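Local coordinates for TqaA (Penicillium aethiopicum, PDB 5DLK), which is a fungal nonribosomal peptide synthetase whose terminal condensation-like domain, the piece described here, probably closes the finished peptide into a macrocycle, at residues 305-309 with 384-389; 308-313 with 327-331. All blocks are in the same frame, centred on the assembly; numbering follows the deposited sequence.

Contact 1: 305-309 with 384-389. With EDO (1,2-ethanediol), chain H.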
loop_
_atom_site.group_PDB
_atom_site.type_symbol
_atom_site.label_atom_id
_atom_site.label_comp_id
_atom_site.label_asym_id
_atom_site.label_seq_id
_atom_site.Cartn_x
_atom_site.Cartn_y
_atom_site.Cartn_z
ATOM N N VAL A 305 8.803 -18.223 9.493
ATOM C CA VAL A 305 8.827 -17.300 8.369
ATOM C C VAL A 305 7.427 -16.763 8.181
ATOM O O VAL A 305 6.477 -17.539 8.139
ATOM C CB VAL A 305 9.309 -17.960 7.046
ATOM C CG1 VAL A 305 9.297 -16.921 5.909
ATOM C CG2 VAL A 305 10.731 -18.527 7.227
ATOM N N PHE A 306 7.280 -15.446 8.136
ATOM C CA PHE A 306 5.963 -14.878 7.822
ATOM C C PHE A 306 6.165 -13.661 6.918
ATOM O O PHE A 306 7.292 -13.249 6.660
ATOM C CB PHE A 306 5.177 -14.528 9.113
ATOM C CG PHE A 306 5.935 -13.660 10.096
ATOM C CD1 PHE A 306 6.846 -14.217 10.994
ATOM C CD2 PHE A 306 5.750 -12.286 10.108
ATOM C CE1 PHE A 306 7.543 -13.413 11.906
ATOM C CE2 PHE A 306 6.447 -11.473 11.009
ATOM C CZ PHE A 306 7.349 -12.034 11.904
ATOM N N GLY A 307 5.091 -13.096 6.398
ATOM C CA GLY A 307 5.268 -11.976 5.485
ATOM C C GLY A 307 5.272 -10.648 6.217
ATOM O O GLY A 307 4.707 -10.530 7.315
ATOM N N HIS A 308 5.951 -9.655 5.650
ATOM C CA HIS A 308 5.812 -8.298 6.168
ATOM C C HIS A 308 5.955 -7.295 5.030
ATOM O O HIS A 308 6.476 -7.612 3.964
ATOM C CB HIS A 308 6.805 -8.005 7.312
ATOM C CG HIS A 308 8.207 -7.703 6.867
ATOM N ND1 HIS A 308 8.957 -6.689 7.424
ATOM C CD2 HIS A 308 9.006 -8.302 5.951
ATOM C CE1 HIS A 308 10.154 -6.664 6.860
ATOM N NE2 HIS A 308 10.204 -7.627 5.955
ATOM N N THR A 309 5.423 -6.100 5.255
ATOM C CA THR A 309 5.438 -5.030 4.269
ATOM C C THR A 309 6.691 -4.178 4.398
ATOM O O THR A 309 7.043 -3.741 5.500
ATOM C CB THR A 309 4.203 -4.124 4.421
ATOM O OG1 THR A 309 3.031 -4.935 4.395
ATOM C CG2 THR A 309 4.165 -3.107 3.291
ATOM N N LEU A 384 1.897 -15.572 0.895
ATOM C CA LEU A 384 2.116 -15.293 2.323
ATOM C C LEU A 384 0.782 -15.380 3.050
ATOM O O LEU A 384 -0.194 -14.759 2.630
ATOM C CB LEU A 384 2.745 -13.915 2.524
ATOM C CG LEU A 384 4.097 -13.768 1.844
ATOM C CD1 LEU A 384 4.509 -12.295 1.772
ATOM C CD2 LEU A 384 5.144 -14.550 2.622
ATOM N N SER A 385 0.731 -16.130 4.143
ATOM C CA SER A 385 -0.549 -16.365 4.802
ATOM C C SER A 385 -0.788 -15.385 5.947
ATOM O O SER A 385 -1.922 -15.234 6.422
ATOM C CB SER A 385 -0.621 -17.802 5.312
ATOM O OG SER A 385 0.441 -18.053 6.205
ATOM N N LEU A 386 0.294 -14.761 6.407
ATOM C CA LEU A 386 0.254 -13.733 7.441
ATOM C C LEU A 386 1.160 -12.598 7.025
ATOM O O LEU A 386 2.316 -12.821 6.656
ATOM C CB LEU A 386 0.702 -14.289 8.802
ATOM C CG LEU A 386 0.776 -13.237 9.905
ATOM C CD1 LEU A 386 -0.629 -12.804 10.316
ATOM C CD2 LEU A 386 1.549 -13.786 11.115
ATOM N N ILE A 387 0.638 -11.375 7.038
ATOM C CA ILE A 387 1.444 -10.228 6.664
ATOM C C ILE A 387 1.352 -9.162 7.745
ATOM O O ILE A 387 0.263 -8.707 8.088
ATOM C CB ILE A 387 1.004 -9.620 5.320
ATOM C CG1 ILE A 387 0.977 -10.705 4.239
ATOM C CG2 ILE A 387 1.921 -8.424 4.944
ATOM C CD1 ILE A 387 0.571 -10.210 2.855
ATOM N N VAL A 388 2.507 -8.766 8.263
ATOM C CA VAL A 388 2.585 -7.739 9.290
ATOM C C VAL A 388 3.039 -6.425 8.668
ATOM O O VAL A 388 4.086 -6.353 8.004
ATOM C CB VAL A 388 3.539 -8.138 10.396
ATOM C CG1 VAL A 388 3.696 -7.005 11.408
ATOM C CG2 VAL A 388 3.031 -9.430 11.056
ATOM N N GLN A 389 2.234 -5.387 8.870
ATOM C CA GLN A 389 2.513 -4.077 8.278
ATOM C C GLN A 389 2.489 -3.003 9.363
ATOM O O GLN A 389 1.410 -2.628 9.844
ATOM C CB GLN A 389 1.492 -3.737 7.197
ATOM C CG GLN A 389 1.783 -2.406 6.477
ATOM C CD GLN A 389 0.997 -2.263 5.186
ATOM O OE1 GLN A 389 0.865 -3.222 4.406
ATOM N NE2 GLN A 389 0.487 -1.061 4.935
HETATM C C1 EDO H . 0.655 -12.349 -0.673
HETATM O O1 EDO H . 1.200 -13.616 -1.040
HETATM C C2 EDO H . 1.701 -11.271 -0.940
HETATM O O2 EDO H . 2.041 -11.204 -2.334
#
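The ring of Phe306 meets Val388 obliquely, with CE2 of Phe306 4.0 Å from CG2 of Val388. CB of Phe306 also packs on CD2 of Leu386. Gly307 is held through both of its polar backbone atoms. Its N donates to Leu386 O at 2.8 Å, and its O accepts from Val388 N at 3.0 Å, with the donor lying above the carbonyl plane. Both methyl carbons of Leu384 pack beside this glycine, CD1 of Leu384 being 3.8 Å from Gly307 CA. Leu384 N binds O1 of an ethanediol, probably left from crystallisation. His308 pairs in parallel with Val388, but its ring turns away, and ND1 bonds to Lys288 NZ. Thr309 N continues the ladder to Val388 O at 3.1 Å. The hydroxyl of Thr309 then donates from OG1 to Gln389 OE1 at 2.8 Å. OG1 sits beside the backbone N (chi1 -53°), which turns it to the amide. Gln389 NE2 is hydrogen-bonded to Gln391 OE1. Strands 305-309 and 386-389 thus run parallel, their short axes 38° apart. Helix 283-299 covers the side of Phe306 and Val388. Strand 329-336 flanks the first strand, and strand 422-428 the second.

Contact 2: 308-313 with 327-331; sequences HTVNGR and TLNFV
This is an antiparallel strand pairing that runs on into loops, at the edge of the six-stranded mixed sheet where strand 329-336 is outermost. Two hydrogen-bonded pairs carry it. His308 N reaches Val331 O at 2.9 Å and Val331 N returns to His308 O. Val310 and Asn329 exchange the same two bonds, with Val310 N 2.9 Å from Asn329 O. Between them, Thr309 and Phe330 form a non-hydrogen-bonded pair whose side chains lie side by side. OG1 of Thr309, bonded to Gln389, packs at the ring edge near its plane, 3.4 Å from CD1 of Phe330. CG2 of Thr309 touches CD2 of Leu328. On the other face, Val310 CG2 packs on Asn329 CB, while Val310 CG1 touches Val331 CG2, the two side chains crossing at about a right angle. The Asn329 amide leads away, and its ND2 bonds to the carbonyls of Val366 and Glu364. Past the strands, Thr327 OG1 donates to Asn311 O at 2.7 Å. Its chi1 of 66° brings OG1 toward that carbonyl and close to Arg313 CG. The guanidinium of Arg313 forms a salt bridge with Asp182 and bonds to Leu323 O and Ile320 O. Arg313 N bonds to Asn311 OD1 at 2.9 Å. This closes an Asx turn at the strand end of this condensation-type domain. Asn311 binds 4'-phosphopantetheine in another structure of this protein; the ligand is not bound here.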
loop_
_atom_site.group_PDB
_atom_site.type_symbol
_atom_site.label_atom_id
_atom_site.label_comp_id
_atom_site.label_asym_id
_atom_site.label_seq_id
_atom_site.Cartn_x
_atom_site.Cartn_y
_atom_site.Cartn_z
ATOM N N HIS A 308 5.951 -9.655 5.650
ATOM C CA HIS A 308 5.812 -8.298 6.168
ATOM C C HIS A 308 5.955 -7.295 5.030
ATOM O O HIS A 308 6.476 -7.612 3.964
ATOM C CB HIS A 308 6.805 -8.005 7.312
ATOM C CG HIS A 308 8.207 -7.703 6.867
ATOM N ND1 HIS A 308 8.957 -6.689 7.424
ATOM C CD2 HIS A 308 9.006 -8.302 5.951
ATOM C CE1 HIS A 308 10.154 -6.664 6.860
ATOM N NE2 HIS A 308 10.204 -7.627 5.955
ATOM N N THR A 309 5.423 -6.100 5.255
ATOM C CA THR A 309 5.438 -5.030 4.269
ATOM C C THR A 309 6.691 -4.178 4.398
ATOM O O THR A 309 7.043 -3.741 5.500
ATOM C CB THR A 309 4.203 -4.124 4.421
ATOM O OG1 THR A 309 3.031 -4.935 4.395
ATOM C CG2 THR A 309 4.165 -3.107 3.291
ATOM N N VAL A 310 7.386 -3.991 3.271
ATOM C CA VAL A 310 8.533 -3.104 3.187
ATOM C C VAL A 310 8.179 -1.971 2.232
ATOM O O VAL A 310 7.292 -2.126 1.385
ATOM C CB VAL A 310 9.811 -3.852 2.698
ATOM C CG1 VAL A 310 10.193 -4.960 3.743
ATOM C CG2 VAL A 310 9.587 -4.451 1.305
ATOM N N ASN A 311 8.851 -0.829 2.343
ATOM C CA ASN A 311 8.379 0.314 1.563
ATOM C C ASN A 311 8.919 0.345 0.127
ATOM O O ASN A 311 8.365 1.045 -0.730
ATOM C CB ASN A 311 8.685 1.638 2.292
ATOM C CG ASN A 311 10.176 1.874 2.512
ATOM O OD1 ASN A 311 11.013 1.566 1.661
ATOM N ND2 ASN A 311 10.509 2.441 3.664
ATOM N N GLY A 312 9.959 -0.443 -0.150
ATOM C CA GLY A 312 10.453 -0.597 -1.515
ATOM C C GLY A 312 11.149 0.639 -2.071
ATOM O O GLY A 312 11.297 0.790 -3.290
ATOM N N ARG A 313 11.592 1.520 -1.184
ATOM C CA ARG A 313 12.181 2.782 -1.623
ATOM C C ARG A 313 13.628 2.899 -1.195
ATOM O O ARG A 313 14.127 3.984 -0.900
ATOM C CB ARG A 313 11.346 3.942 -1.089
ATOM C CG ARG A 313 9.898 3.773 -1.561
ATOM C CD ARG A 313 8.947 4.904 -1.213
ATOM N NE ARG A 313 8.959 5.921 -2.253
ATOM C CZ ARG A 313 8.006 6.139 -3.158
ATOM N NH1 ARG A 313 6.881 5.435 -3.198
ATOM N NH2 ARG A 313 8.196 7.102 -4.031
ATOM N N THR A 327 5.115 1.338 -4.411
ATOM C CA THR A 327 6.378 0.596 -4.407
ATOM C C THR A 327 6.451 -0.404 -3.256
ATOM O O THR A 327 7.488 -1.080 -3.079
ATOM C CB THR A 327 7.593 1.523 -4.315
ATOM O OG1 THR A 327 7.616 2.186 -3.042
ATOM C CG2 THR A 327 7.572 2.555 -5.459
ATOM N N LEU A 328 5.384 -0.472 -2.460
ATOM C CA LEU A 328 5.265 -1.456 -1.376
ATOM C C LEU A 328 5.583 -2.849 -1.861
ATOM O O LEU A 328 5.260 -3.197 -2.989
ATOM C CB LEU A 328 3.835 -1.479 -0.788
ATOM C CG LEU A 328 3.289 -0.298 -0.003
ATOM C CD1 LEU A 328 1.883 -0.628 0.462
ATOM C CD2 LEU A 328 4.189 0.006 1.187
ATOM N N ASN A 329 6.188 -3.663 -0.996
ATOM C CA ASN A 329 6.367 -5.058 -1.311
ATOM C C ASN A 329 6.022 -5.899 -0.098
ATOM O O ASN A 329 6.133 -5.430 1.037
ATOM C CB ASN A 329 7.803 -5.332 -1.776
ATOM C CG ASN A 329 7.892 -6.550 -2.644
ATOM O OD1 ASN A 329 6.877 -7.148 -2.981
ATOM N ND2 ASN A 329 9.109 -6.939 -3.015
ATOM N N PHE A 330 5.578 -7.123 -0.345
ATOM C CA PHE A 330 5.281 -8.063 0.735
ATOM C C PHE A 330 6.279 -9.206 0.606
ATOM O O PHE A 330 6.237 -9.947 -0.377
ATOM C CB PHE A 330 3.854 -8.543 0.631
ATOM C CG PHE A 330 2.891 -7.419 0.355
ATOM C CD1 PHE A 330 2.599 -6.493 1.350
ATOM C CD2 PHE A 330 2.338 -7.257 -0.912
ATOM C CE1 PHE A 330 1.711 -5.438 1.111
ATOM C CE2 PHE A 330 1.449 -6.193 -1.166
ATOM C CZ PHE A 330 1.154 -5.289 -0.144
ATOM N N VAL A 331 7.202 -9.293 1.560
ATOM C CA VAL A 331 8.342 -10.223 1.424
ATOM C C VAL A 331 8.493 -11.064 2.695
ATOM O O VAL A 331 7.945 -10.712 3.756
ATOM C CB VAL A 331 9.661 -9.467 1.130
ATOM C CG1 VAL A 331 9.559 -8.639 -0.181
ATOM C CG2 VAL A 331 10.082 -8.599 2.330
#

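In the fold
Contacts 1 and 2 lie on the two flanks of strand 303-310, and their centres are 11 Å apart. They share His308 and Thr309. Contact 1 joins that strand to its parallel neighbour 386-390, and contact 2 joins it to the antiparallel edge strand 329-336. Packing also links them directly: Leu384 CD1 lies 3.6 Å from Phe330 O, and Ile387 CG2 lies 4.1 Å from Phe330 CD1. Contact 2 holds Asn311 of the phosphopantetheine site, whose ligand is not bound in this model. The Asn311 side chain is about 6 Å from that of Asn392. Contact 1 comes near the site through the shared His308, whose side chain is about 4 Å from that of Tyr357, another site residue.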